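Local coordinates for protein phenolpthiocerol synthesis type-I polyketide synthase ppsA (Mycobacterium bovis, PDB 7AKC) that probably helps build the lipid core of phthiocerols and phenolphthiocerols, this piece being the acyltransferase domain that selects and loads extender units, at residues Val170-Pro178 against Arg265-Ala273; Arg226-Pro234 against Val254-Thr262. All coordinates share one frame; numbering follows the deposited sequence.

The four segments follow one another as 170-178, 226-234, 254-262 and 265-273, so the two halves of interaction 1 bracket interaction 2 along the chain. The centres of the two interactions lie about 21 Å apart within the one acyltransferase domain. Helix 257-265 supplies the inner partner of interaction 2; the residues following it run directly into interaction 1 and on into helix 270-278. Interaction 1 lies nearer the middle of the domain, on an outermost strand of the antiparallel sheet, whereas interaction 2 is a helix-and-loop contact farther out. Helix 257-265 thus packs against the end of helix 222-228 and the loop after it, while the start of helix 270-278 joins strand 171-177.

Interaction 1 (Val170-Pro178 against Arg265-Ala273); sequences VTLGIYNSP and RNPVHFQQA. With NA (sodium ion), chain B.
Strand 171-177 and the approach to helix 270-278 are joined by backbone bonds around a single parallel bridge, Ile-174 with Val-268. Val-268 N donates to Gly-173 O at 2.8 Å, and Tyr-175 N returns a nearly straight bond (172°) to Val-268 O. Three residues on, Gln-271 N at the helix start meets Tyr-175 O at 2.8 Å.

The tightly packed part runs from Ile-174 to Tyr-175. Ile-174 and Val-268 lie side by side, Ile-174 CG1 3.8 Å from Val-268 CG2. With CG beside its backbone N (chi1 -64°), Tyr-175 lays its ring between the amide of Gln-272 over one face and Leu-172 CD2, 3.6 Å above the other; the Gln-272 amide stands almost perpendicular to the ring. The His-269 ring is nearly parallel to that of Tyr-175 but slid aside, Tyr-175 CE1 approaching His-269 CD2 to 3.6 Å, while His-269 ND1 is held by Thr-244 O.

Toward Thr-171 the contact becomes watery. One water accepts a hydrogen bond from Thr-171 OG1, donates one to Leu-172 O and accepts a weak one from NH1 of Arg-265, whose NE pairs with Asp-219. Beyond, Val-170 O binds sodium at 2.2 Å, with Ile-164 and Phe-167 carbonyls and three waters. Such a junction is characteristic of acyltransferase domains, where the ferredoxin-like small subdomain meets the α/β core; Val-268 also touches the probable GxSxG nucleophile elbow.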
ATOM      1  N   VAL A 170      -3.989 -13.118  13.159  1.00 21.79           N
ATOM      2  CA  VAL A 170      -4.651 -12.340  12.113  1.00 20.26           C
ATOM      3  C   VAL A 170      -4.778 -10.911  12.584  1.00 21.78           C
ATOM      4  O   VAL A 170      -5.324 -10.673  13.656  1.00 22.20           O
ATOM      5  CB  VAL A 170      -6.044 -12.889  11.733  1.00 18.46           C
ATOM      6  CG1 VAL A 170      -6.676 -11.979  10.686  1.00 19.22           C
ATOM      7  CG2 VAL A 170      -5.911 -14.336  11.198  1.00 20.63           C
ATOM      8  N   THR A 171      -4.339  -9.954  11.746  1.00 19.51           N
ATOM      9  CA  THR A 171      -4.462  -8.551  12.098  1.00 20.04           C
ATOM     10  C   THR A 171      -5.109  -7.765  10.987  1.00 21.13           C
ATOM     11  O   THR A 171      -5.213  -8.230   9.834  1.00 22.01           O
ATOM     12  CB  THR A 171      -3.058  -8.001  12.518  1.00 22.34           C
ATOM     13  OG1 THR A 171      -2.133  -8.244  11.456  1.00 24.51           O
ATOM     14  CG2 THR A 171      -2.563  -8.642  13.827  1.00 21.98           C
ATOM     15  N   LEU A 172      -5.533  -6.546  11.306  1.00 21.21           N
ATOM     16  CA  LEU A 172      -6.080  -5.629  10.332  1.00 21.03           C
ATOM     17  C   LEU A 172      -4.854  -5.194   9.512  1.00 21.87           C
ATOM     18  O   LEU A 172      -3.862  -4.715  10.068  1.00 23.34           O
ATOM     19  CB  LEU A 172      -6.718  -4.446  11.067  1.00 21.89           C
ATOM     20  CG  LEU A 172      -7.524  -3.506  10.196  1.00 23.21           C
ATOM     21  CD1 LEU A 172      -8.585  -2.727  11.029  1.00 22.61           C
ATOM     22  CD2 LEU A 172      -6.640  -2.501   9.504  1.00 24.81           C
ATOM     23  N   GLY A 173      -4.889  -5.505   8.236  1.00 20.81           N
ATOM     24  CA  GLY A 173      -3.779  -5.246   7.328  1.00 19.73           C
ATOM     25  C   GLY A 173      -3.887  -3.920   6.587  1.00 20.61           C
ATOM     26  O   GLY A 173      -2.861  -3.259   6.383  1.00 21.53           O
ATOM     27  N   ILE A 174      -5.079  -3.585   6.055  1.00 20.82           N
ATOM     28  CA  ILE A 174      -5.222  -2.329   5.270  1.00 21.23           C
ATOM     29  C   ILE A 174      -6.540  -1.656   5.551  1.00 21.41           C
ATOM     30  O   ILE A 174      -7.592  -2.307   5.577  1.00 21.18           O
ATOM     31  CB  ILE A 174      -5.117  -2.580   3.731  1.00 22.16           C
ATOM     32  CG1 ILE A 174      -3.881  -3.417   3.352  1.00 23.61           C
ATOM     33  CG2 ILE A 174      -5.176  -1.254   2.887  1.00 22.83           C
ATOM     34  CD1 ILE A 174      -3.832  -3.799   1.795  1.00 27.61           C
ATOM     35  N   TYR A 175      -6.466  -0.305   5.818  1.00 20.75           N
ATOM     36  CA  TYR A 175      -7.675   0.489   5.980  1.00 21.45           C
ATOM     37  C   TYR A 175      -8.006   0.982   4.565  1.00 22.09           C
ATOM     38  O   TYR A 175      -7.394   1.960   4.103  1.00 23.70           O
ATOM     39  CB  TYR A 175      -7.470   1.695   6.925  1.00 22.16           C
ATOM     40  CG  TYR A 175      -7.144   1.340   8.352  1.00 21.82           C
ATOM     41  CD1 TYR A 175      -5.827   1.152   8.760  1.00 22.74           C
ATOM     42  CD2 TYR A 175      -8.143   1.282   9.322  1.00 23.47           C
ATOM     43  CE1 TYR A 175      -5.516   0.903  10.094  1.00 23.46           C
ATOM     44  CE2 TYR A 175      -7.841   1.038  10.656  1.00 25.07           C
ATOM     45  CZ  TYR A 175      -6.527   0.868  11.041  1.00 25.44           C
ATOM     46  OH  TYR A 175      -6.246   0.584  12.342  1.00 27.72           O
ATOM     47  N   ASN A 176      -8.840   0.258   3.828  1.00 21.91           N
ATOM     48  CA  ASN A 176      -9.167   0.643   2.447  1.00 23.79           C
ATOM     49  C   ASN A 176      -9.992   1.889   2.359  1.00 25.21           C
ATOM     50  O   ASN A 176      -9.658   2.831   1.664  1.00 26.08           O
ATOM     51  CB  ASN A 176      -9.865  -0.505   1.699  1.00 27.08           C
ATOM     52  CG  ASN A 176      -8.947  -1.225   0.785  1.00 35.29           C
ATOM     53  OD1 ASN A 176      -7.740  -1.226   0.970  1.00 38.46           O
ATOM     54  ND2 ASN A 176      -9.496  -1.895  -0.212  1.00 36.00           N
ATOM     55  N   SER A 177     -11.129   1.860   3.054  1.00 25.69           N
ATOM     56  CA  SER A 177     -12.097   2.928   3.048  1.00 26.29           C
ATOM     57  C   SER A 177     -13.018   2.650   4.261  1.00 26.58           C
ATOM     58  O   SER A 177     -12.834   1.653   4.982  1.00 25.07           O
ATOM     59  CB  SER A 177     -12.849   2.920   1.711  1.00 29.01           C
ATOM     60  OG  SER A 177     -13.688   1.772   1.618  1.00 32.81           O
ATOM     61  N   PRO A 178     -13.927   3.558   4.579  1.00 28.21           N
ATOM     62  CA  PRO A 178     -14.722   3.394   5.804  1.00 29.68           C
ATOM     63  C   PRO A 178     -15.447   2.074   5.959  1.00 29.36           C
ATOM     64  O   PRO A 178     -15.524   1.582   7.065  1.00 28.95           O
ATOM     65  CB  PRO A 178     -15.701   4.575   5.754  1.00 30.73           C
ATOM     66  CG  PRO A 178     -14.903   5.629   4.996  1.00 32.17           C
ATOM     67  CD  PRO A 178     -14.200   4.853   3.918  1.00 29.32           C
ATOM     68  N   ARG A 265       5.325  -4.398   8.418  1.00 26.23           N
ATOM     69  CA  ARG A 265       4.552  -5.050   9.513  1.00 25.87           C
ATOM     70  C   ARG A 265       3.293  -4.246   9.836  1.00 24.12           C
ATOM     71  O   ARG A 265       2.243  -4.858  10.024  1.00 24.62           O
ATOM     72  CB  ARG A 265       5.417  -5.150  10.772  1.00 27.18           C
ATOM     73  CG  ARG A 265       4.683  -5.540  12.043  1.00 27.83           C
ATOM     74  CD  ARG A 265       3.994  -6.877  11.903  1.00 26.25           C
ATOM     75  NE  ARG A 265       3.240  -7.202  13.098  1.00 28.02           N
ATOM     76  CZ  ARG A 265       1.965  -6.905  13.294  1.00 26.86           C
ATOM     77  NH1 ARG A 265       1.274  -6.274  12.362  1.00 22.21           N
ATOM     78  NH2 ARG A 265       1.385  -7.249  14.424  1.00 28.51           N
ATOM     79  N   ASN A 266       3.411  -2.916   9.910  1.00 23.52           N
ATOM     80  CA  ASN A 266       2.271  -2.114  10.328  1.00 23.74           C
ATOM     81  C   ASN A 266       1.102  -2.234   9.373  1.00 24.59           C
ATOM     82  O   ASN A 266       1.303  -2.461   8.175  1.00 24.50           O
ATOM     83  CB  ASN A 266       2.675  -0.631  10.371  1.00 24.43           C
ATOM     84  CG  ASN A 266       3.342  -0.205  11.647  1.00 27.77           C
ATOM     85  OD1 ASN A 266       3.719  -1.021  12.493  1.00 29.32           O
ATOM     86  ND2 ASN A 266       3.562   1.097  11.777  1.00 27.76           N
ATOM     87  N   PRO A 267      -0.124  -1.979   9.859  1.00 25.04           N
ATOM     88  CA  PRO A 267      -1.250  -1.834   8.928  1.00 24.50           C
ATOM     89  C   PRO A 267      -0.967  -0.698   7.918  1.00 22.92           C
ATOM     90  O   PRO A 267      -0.105   0.180   8.128  1.00 23.79           O
ATOM     91  CB  PRO A 267      -2.429  -1.395   9.823  1.00 26.49           C
ATOM     92  CG  PRO A 267      -1.984  -1.486  11.181  1.00 28.76           C
ATOM     93  CD  PRO A 267      -0.494  -1.668  11.244  1.00 25.67           C
ATOM     94  N   VAL A 268      -1.665  -0.744   6.802  1.00 21.53           N
ATOM     95  CA  VAL A 268      -1.520   0.272   5.728  1.00 21.54           C
ATOM     96  C   VAL A 268      -2.635   1.307   5.938  1.00 22.03           C
ATOM     97  O   VAL A 268      -3.827   0.968   5.780  1.00 21.89           O
ATOM     98  CB  VAL A 268      -1.697  -0.388   4.359  1.00 22.39           C
ATOM     99  CG1 VAL A 268      -1.646   0.679   3.254  1.00 22.68           C
ATOM    100  CG2 VAL A 268      -0.659  -1.497   4.131  1.00 23.75           C
ATOM    101  N   HIS A 269      -2.263   2.527   6.341  1.00 21.34           N
ATOM    102  CA  HIS A 269      -3.222   3.592   6.678  1.00 20.26           C
ATOM    103  C   HIS A 269      -3.647   4.340   5.423  1.00 21.14           C
ATOM    104  O   HIS A 269      -3.392   5.531   5.274  1.00 22.23           O
ATOM    105  CB  HIS A 269      -2.610   4.519   7.786  1.00 21.49           C
ATOM    106  CG  HIS A 269      -2.271   3.770   9.044  1.00 23.10           C
ATOM    107  ND1 HIS A 269      -1.066   3.089   9.200  1.00 24.77           N
ATOM    108  CD2 HIS A 269      -3.062   3.503  10.120  1.00 24.42           C
ATOM    109  CE1 HIS A 269      -1.139   2.484  10.385  1.00 26.22           C
ATOM    110  NE2 HIS A 269      -2.304   2.736  10.990  1.00 26.48           N
ATOM    111  N   PHE A 270      -4.199   3.603   4.450  1.00 21.47           N
ATOM    112  CA  PHE A 270      -4.524   4.157   3.134  1.00 21.56           C
ATOM    113  C   PHE A 270      -5.657   5.131   3.183  1.00 22.14           C
ATOM    114  O   PHE A 270      -5.525   6.272   2.710  1.00 23.23           O
ATOM    115  CB  PHE A 270      -4.823   3.000   2.162  1.00 21.25           C
ATOM    116  CG  PHE A 270      -5.030   3.473   0.744  1.00 22.72           C
ATOM    117  CD1 PHE A 270      -3.987   4.049   0.025  1.00 23.24           C
ATOM    118  CD2 PHE A 270      -6.263   3.351   0.131  1.00 24.67           C
ATOM    119  CE1 PHE A 270      -4.171   4.485  -1.277  1.00 25.66           C
ATOM    120  CE2 PHE A 270      -6.471   3.854  -1.150  1.00 26.98           C
ATOM    121  CZ  PHE A 270      -5.419   4.410  -1.860  1.00 26.73           C
ATOM    122  N   GLN A 271      -6.815   4.717   3.791  1.00 21.48           N
ATOM    123  CA  GLN A 271      -7.926   5.660   3.925  1.00 22.67           C
ATOM    124  C   GLN A 271      -7.494   7.007   4.593  1.00 23.31           C
ATOM    125  O   GLN A 271      -7.846   8.089   4.140  1.00 24.19           O
ATOM    126  CB  GLN A 271      -8.992   4.981   4.782  1.00 25.15           C
ATOM    127  CG  GLN A 271     -10.123   5.943   5.142  1.00 24.93           C
ATOM    128  CD  GLN A 271     -11.089   5.325   6.106  1.00 27.67           C
ATOM    129  OE1 GLN A 271     -11.298   4.118   6.132  1.00 30.23           O
ATOM    130  NE2 GLN A 271     -11.690   6.173   6.937  1.00 28.46           N
ATOM    131  N   GLN A 272      -6.708   6.906   5.652  1.00 23.03           N
ATOM    132  CA  GLN A 272      -6.267   8.071   6.409  1.00 21.94           C
ATOM    133  C   GLN A 272      -5.388   8.965   5.561  1.00 23.19           C
ATOM    134  O   GLN A 272      -5.539  10.182   5.637  1.00 23.83           O
ATOM    135  CB  GLN A 272      -5.505   7.637   7.687  1.00 22.43           C
ATOM    136  CG  GLN A 272      -6.332   6.807   8.706  1.00 22.68           C
ATOM    137  CD  GLN A 272      -6.347   5.311   8.428  1.00 24.70           C
ATOM    138  OE1 GLN A 272      -5.962   4.823   7.371  1.00 23.99           O
ATOM    139  NE2 GLN A 272      -6.765   4.549   9.421  1.00 28.48           N
ATOM    140  N   ALA A 273      -4.467   8.385   4.748  1.00 22.50           N
ATOM    141  CA  ALA A 273      -3.617   9.213   3.888  1.00 23.97           C
ATOM    142  C   ALA A 273      -4.440   9.892   2.780  1.00 24.57           C
ATOM    143  O   ALA A 273      -4.280  11.080   2.531  1.00 25.75           O
ATOM    144  CB  ALA A 273      -2.497   8.362   3.273  1.00 23.76           C
TER
HETATM  145 NA    NA B1001      -6.042 -10.672  15.776  1.00 22.08          NA
HETATM  146  O   HOH W   1      -1.410  -5.459  10.878  1.00 35.36           O
HETATM  147  O   HOH W   2      -3.281   1.680  13.272  1.00 44.68           O
HETATM  148  O   HOH W   3      -6.143  -8.345  16.021  1.00 23.82           O
HETATM  149  O   HOH W   4      -5.849 -10.662  18.136  1.00 32.23           O
HETATM  150  O   HOH W   5      -3.823 -10.157  16.728  1.00 47.06           O

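Interaction 2 (Arg226-Pro234 against Val254-Thr262); sequences RSELADLTP and VFDAEHWAT
A salt bridge links Arg-226 to Glu-258 at the outer margin of this contact. Arg-226 NE donates to Glu-258 OE2 at 3.1 Å, the oxygen lying nearly in the guanidinium plane and being met on its syn side; a weak second bond comes from NH2 to the same oxygen. The Arg-226 chain is extended from CG to NE, whereas that of Glu-258 bends at chi2 (57°), which brings its carboxylate back toward the guanidinium, the two planes 50° apart.

Van der Waals contacts fill the remainder. Ala-257 CB presses against the backbone where helix 222-228 ends, 3.4 Å from Leu-229 O and 3.8 Å from Leu-229 CB. Arg-226 CG packs on Ala-261 CB. Leu-232 CD1 comes to the indole edge of Trp-260 at CD1 (3.8 Å), and Pro-234 CB rests on Phe-255 O at 3.7 Å.

Hydrogen bonds within 254-262 shape the receiving surface: Asp-256 is the N-cap, its OD1 accepting from His-259 N at 3.1 Å, and Trp-260 NE1 bonds weakly to Phe-255 O.

The loop after helix 222-228 thus lies across the start of helix 257-265, with Leu-232 and Trp-260 both reaching Val-133 of helix 127-141 and Trp-260 also packing on helix 115-121.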
ATOM      1  N   ARG A 226      16.409  -4.253   9.175  1.00 49.25           N
ATOM      2  CA  ARG A 226      17.173  -3.179   9.804  1.00 52.64           C
ATOM      3  C   ARG A 226      18.673  -3.353   9.579  1.00 57.33           C
ATOM      4  O   ARG A 226      19.396  -2.357   9.477  1.00 58.97           O
ATOM      5  CB  ARG A 226      16.848  -3.077  11.298  1.00 52.41           C
ATOM      6  CG  ARG A 226      15.399  -2.736  11.584  1.00 53.81           C
ATOM      7  CD  ARG A 226      15.123  -2.985  13.043  1.00 55.05           C
ATOM      8  NE  ARG A 226      13.721  -2.790  13.406  1.00 56.51           N
ATOM      9  CZ  ARG A 226      13.012  -3.648  14.134  1.00 56.64           C
ATOM     10  NH1 ARG A 226      13.561  -4.782  14.562  1.00 54.65           N
ATOM     11  NH2 ARG A 226      11.744  -3.388  14.425  1.00 56.21           N
ATOM     12  N   SER A 227      19.145  -4.609   9.476  1.00 59.89           N
ATOM     13  CA  SER A 227      20.554  -4.922   9.262  1.00 62.46           C
ATOM     14  C   SER A 227      21.018  -4.756   7.808  1.00 63.81           C
ATOM     15  O   SER A 227      22.062  -4.140   7.571  1.00 63.51           O
ATOM     16  CB  SER A 227      20.847  -6.349   9.725  1.00 65.47           C
ATOM     17  OG  SER A 227      20.528  -6.543  11.093  1.00 69.24           O
ATOM     18  N   GLU A 228      20.281  -5.334   6.839  1.00 64.56           N
ATOM     19  CA  GLU A 228      20.649  -5.320   5.423  1.00 66.35           C
ATOM     20  C   GLU A 228      20.479  -3.968   4.729  1.00 68.94           C
ATOM     21  O   GLU A 228      21.084  -3.745   3.674  1.00 69.30           O
ATOM     22  CB  GLU A 228      19.903  -6.416   4.654  1.00 67.64           C
ATOM     23  CG  GLU A 228      20.237  -7.814   5.141  1.00 70.23           C
ATOM     24  CD  GLU A 228      19.590  -8.938   4.353  1.00 74.34           C
ATOM     25  OE1 GLU A 228      19.530 -10.076   4.874  1.00 74.96           O
ATOM     26  OE2 GLU A 228      19.150  -8.682   3.210  1.00 76.22           O
ATOM     27  N   LEU A 229      19.680  -3.071   5.318  1.00 70.43           N
ATOM     28  CA  LEU A 229      19.460  -1.731   4.783  1.00 73.29           C
ATOM     29  C   LEU A 229      20.056  -0.635   5.692  1.00 78.34           C
ATOM     30  O   LEU A 229      19.706   0.532   5.536  1.00 77.67           O
ATOM     31  CB  LEU A 229      17.958  -1.481   4.582  1.00 72.07           C
ATOM     32  CG  LEU A 229      17.247  -2.399   3.601  1.00 71.86           C
ATOM     33  CD1 LEU A 229      15.752  -2.411   3.859  1.00 71.96           C
ATOM     34  CD2 LEU A 229      17.507  -1.988   2.181  1.00 71.88           C
ATOM     35  N   ALA A 230      20.977  -1.001   6.611  1.00 83.73           N
ATOM     36  CA  ALA A 230      21.617  -0.056   7.540  1.00 86.69           C
ATOM     37  C   ALA A 230      22.234   1.174   6.892  1.00 88.81           C
ATOM     38  O   ALA A 230      22.039   2.287   7.398  1.00 89.16           O
ATOM     39  CB  ALA A 230      22.650  -0.769   8.391  1.00 87.10           C
ATOM     40  N   ASP A 231      22.905   1.002   5.751  1.00 90.07           N
ATOM     41  CA  ASP A 231      23.559   2.135   5.096  1.00 91.96           C
ATOM     42  C   ASP A 231      22.672   2.928   4.139  1.00 91.42           C
ATOM     43  O   ASP A 231      23.212   3.693   3.339  1.00 92.69           O
ATOM     44  CB  ASP A 231      24.855   1.716   4.394  1.00 96.67           C
ATOM     45  CG  ASP A 231      24.667   0.754   3.240  1.00105.80           C
ATOM     46  OD1 ASP A 231      23.638   0.059   3.213  1.00107.64           O
ATOM     47  OD2 ASP A 231      25.563   0.692   2.366  1.00110.98           O
ATOM     48  N   LEU A 232      21.332   2.818   4.241  1.00 90.13           N
ATOM     49  CA  LEU A 232      20.457   3.630   3.391  1.00 89.18           C
ATOM     50  C   LEU A 232      20.613   5.082   3.760  1.00 90.70           C
ATOM     51  O   LEU A 232      20.639   5.399   4.947  1.00 91.89           O
ATOM     52  CB  LEU A 232      18.974   3.263   3.578  1.00 87.53           C
ATOM     53  CG  LEU A 232      18.392   2.253   2.618  1.00 87.75           C
ATOM     54  CD1 LEU A 232      16.893   2.199   2.790  1.00 87.48           C
ATOM     55  CD2 LEU A 232      18.717   2.571   1.167  1.00 87.51           C
ATOM     56  N   THR A 233      20.723   5.963   2.766  1.00 90.52           N
ATOM     57  CA  THR A 233      20.854   7.389   3.038  1.00 91.67           C
ATOM     58  C   THR A 233      19.691   8.157   2.451  1.00 88.07           C
ATOM     59  O   THR A 233      19.840   8.844   1.424  1.00 87.73           O
ATOM     60  CB  THR A 233      22.200   7.948   2.564  1.00 97.06           C
ATOM     61  OG1 THR A 233      22.311   7.845   1.143  1.00100.29           O
ATOM     62  CG2 THR A 233      23.394   7.291   3.247  1.00 99.20           C
ATOM     63  N   PRO A 234      18.533   8.106   3.129  1.00 84.58           N
ATOM     64  CA  PRO A 234      17.387   8.854   2.628  1.00 83.05           C
ATOM     65  C   PRO A 234      17.599  10.347   2.774  1.00 81.83           C
ATOM     66  O   PRO A 234      18.352  10.821   3.626  1.00 82.35           O
ATOM     67  CB  PRO A 234      16.238   8.381   3.522  1.00 83.29           C
ATOM     68  CG  PRO A 234      16.896   8.000   4.791  1.00 83.98           C
ATOM     69  CD  PRO A 234      18.212   7.409   4.391  1.00 83.24           C
ATOM     70  N   VAL A 254      11.619   9.423   8.358  1.00 56.52           N
ATOM     71  CA  VAL A 254      12.857   9.338   7.618  1.00 56.93           C
ATOM     72  C   VAL A 254      12.695   8.002   6.913  1.00 55.95           C
ATOM     73  O   VAL A 254      12.396   6.990   7.564  1.00 56.18           O
ATOM     74  CB  VAL A 254      14.100   9.360   8.533  1.00 58.60           C
ATOM     75  N   PHE A 255      12.838   7.981   5.588  1.00 54.21           N
ATOM     76  CA  PHE A 255      12.627   6.741   4.828  1.00 51.58           C
ATOM     77  C   PHE A 255      13.814   5.770   4.897  1.00 51.98           C
ATOM     78  O   PHE A 255      14.304   5.304   3.871  1.00 52.49           O
ATOM     79  CB  PHE A 255      12.226   7.074   3.393  1.00 49.55           C
ATOM     80  CG  PHE A 255      10.854   7.703   3.369  1.00 48.84           C
ATOM     81  CD1 PHE A 255       9.717   6.920   3.432  1.00 48.00           C
ATOM     82  CD2 PHE A 255      10.700   9.082   3.360  1.00 49.07           C
ATOM     83  CE1 PHE A 255       8.460   7.499   3.445  1.00 47.93           C
ATOM     84  CE2 PHE A 255       9.434   9.655   3.376  1.00 48.98           C
ATOM     85  CZ  PHE A 255       8.322   8.856   3.409  1.00 48.05           C
ATOM     86  N   ASP A 256      14.252   5.434   6.122  1.00 51.95           N
ATOM     87  CA  ASP A 256      15.417   4.584   6.380  1.00 52.49           C
ATOM     88  C   ASP A 256      15.041   3.109   6.625  1.00 53.23           C
ATOM     89  O   ASP A 256      13.862   2.749   6.507  1.00 52.07           O
ATOM     90  CB  ASP A 256      16.223   5.177   7.572  1.00 54.44           C
ATOM     91  CG  ASP A 256      15.404   5.325   8.856  1.00 58.28           C
ATOM     92  OD1 ASP A 256      14.255   4.816   8.898  1.00 57.86           O
ATOM     93  OD2 ASP A 256      15.914   5.953   9.820  1.00 59.88           O
ATOM     94  N   ALA A 257      16.037   2.264   6.998  1.00 54.08           N
ATOM     95  CA  ALA A 257      15.864   0.838   7.299  1.00 53.76           C
ATOM     96  C   ALA A 257      14.731   0.590   8.300  1.00 51.77           C
ATOM     97  O   ALA A 257      13.907  -0.297   8.064  1.00 51.84           O
ATOM     98  CB  ALA A 257      17.170   0.246   7.822  1.00 56.38           C
ATOM     99  N   GLU A 258      14.676   1.384   9.391  1.00 49.27           N
ATOM    100  CA  GLU A 258      13.654   1.282  10.421  1.00 47.56           C
ATOM    101  C   GLU A 258      12.281   1.539   9.817  1.00 45.07           C
ATOM    102  O   GLU A 258      11.359   0.760  10.092  1.00 44.48           O
ATOM    103  CB  GLU A 258      13.932   2.228  11.611  1.00 51.60           C
ATOM    104  CG  GLU A 258      12.989   1.978  12.779  1.00 57.63           C
ATOM    105  CD  GLU A 258      12.982   0.561  13.330  1.00 64.40           C
ATOM    106  OE1 GLU A 258      13.909   0.225  14.102  1.00 67.94           O
ATOM    107  OE2 GLU A 258      12.057  -0.215  12.990  1.00 66.12           O
ATOM    108  N   HIS A 259      12.162   2.575   8.954  1.00 42.64           N
ATOM    109  CA  HIS A 259      10.918   2.855   8.249  1.00 41.01           C
ATOM    110  C   HIS A 259      10.468   1.652   7.396  1.00 39.23           C
ATOM    111  O   HIS A 259       9.297   1.304   7.463  1.00 37.52           O
ATOM    112  CB  HIS A 259      11.025   4.095   7.353  1.00 41.25           C
ATOM    113  CG  HIS A 259       9.723   4.417   6.677  1.00 38.63           C
ATOM    114  ND1 HIS A 259       8.708   5.065   7.353  1.00 39.70           N
ATOM    115  CD2 HIS A 259       9.293   4.109   5.432  1.00 37.91           C
ATOM    116  CE1 HIS A 259       7.700   5.151   6.497  1.00 39.29           C
ATOM    117  NE2 HIS A 259       8.016   4.596   5.324  1.00 38.69           N
ATOM    118  N   TRP A 260      11.356   1.044   6.588  1.00 39.42           N
ATOM    119  CA  TRP A 260      10.936  -0.096   5.744  1.00 40.47           C
ATOM    120  C   TRP A 260      10.616  -1.360   6.539  1.00 39.82           C
ATOM    121  O   TRP A 260       9.633  -2.048   6.218  1.00 40.00           O
ATOM    122  CB  TRP A 260      11.953  -0.346   4.605  1.00 41.84           C
ATOM    123  CG  TRP A 260      12.136   0.889   3.764  1.00 42.67           C
ATOM    124  CD1 TRP A 260      13.266   1.653   3.654  1.00 43.96           C
ATOM    125  CD2 TRP A 260      11.107   1.585   3.040  1.00 42.81           C
ATOM    126  NE1 TRP A 260      13.010   2.772   2.886  1.00 44.06           N
ATOM    127  CE2 TRP A 260      11.690   2.755   2.499  1.00 43.37           C
ATOM    128  CE3 TRP A 260       9.733   1.361   2.844  1.00 43.14           C
ATOM    129  CZ2 TRP A 260      10.944   3.689   1.783  1.00 44.30           C
ATOM    130  CZ3 TRP A 260       9.016   2.262   2.090  1.00 43.68           C
ATOM    131  CH2 TRP A 260       9.614   3.422   1.587  1.00 44.06           C
ATOM    132  N   ALA A 261      11.345  -1.606   7.649  1.00 38.97           N
ATOM    133  CA  ALA A 261      11.033  -2.733   8.555  1.00 37.73           C
ATOM    134  C   ALA A 261       9.665  -2.509   9.221  1.00 35.58           C
ATOM    135  O   ALA A 261       8.875  -3.448   9.362  1.00 35.06           O
ATOM    136  CB  ALA A 261      12.112  -2.854   9.630  1.00 39.15           C
ATOM    137  N   THR A 262       9.366  -1.253   9.588  1.00 33.88           N
ATOM    138  CA  THR A 262       8.094  -0.928  10.221  1.00 33.26           C
ATOM    139  C   THR A 262       6.943  -0.997   9.239  1.00 30.96           C
ATOM    140  O   THR A 262       5.874  -1.525   9.559  1.00 30.50           O
ATOM    141  CB  THR A 262       8.196   0.447  10.891  1.00 34.66           C
ATOM    142  OG1 THR A 262       9.121   0.370  11.975  1.00 38.06           O
ATOM    143  CG2 THR A 262       6.844   0.974  11.378  1.00 33.20           C
TER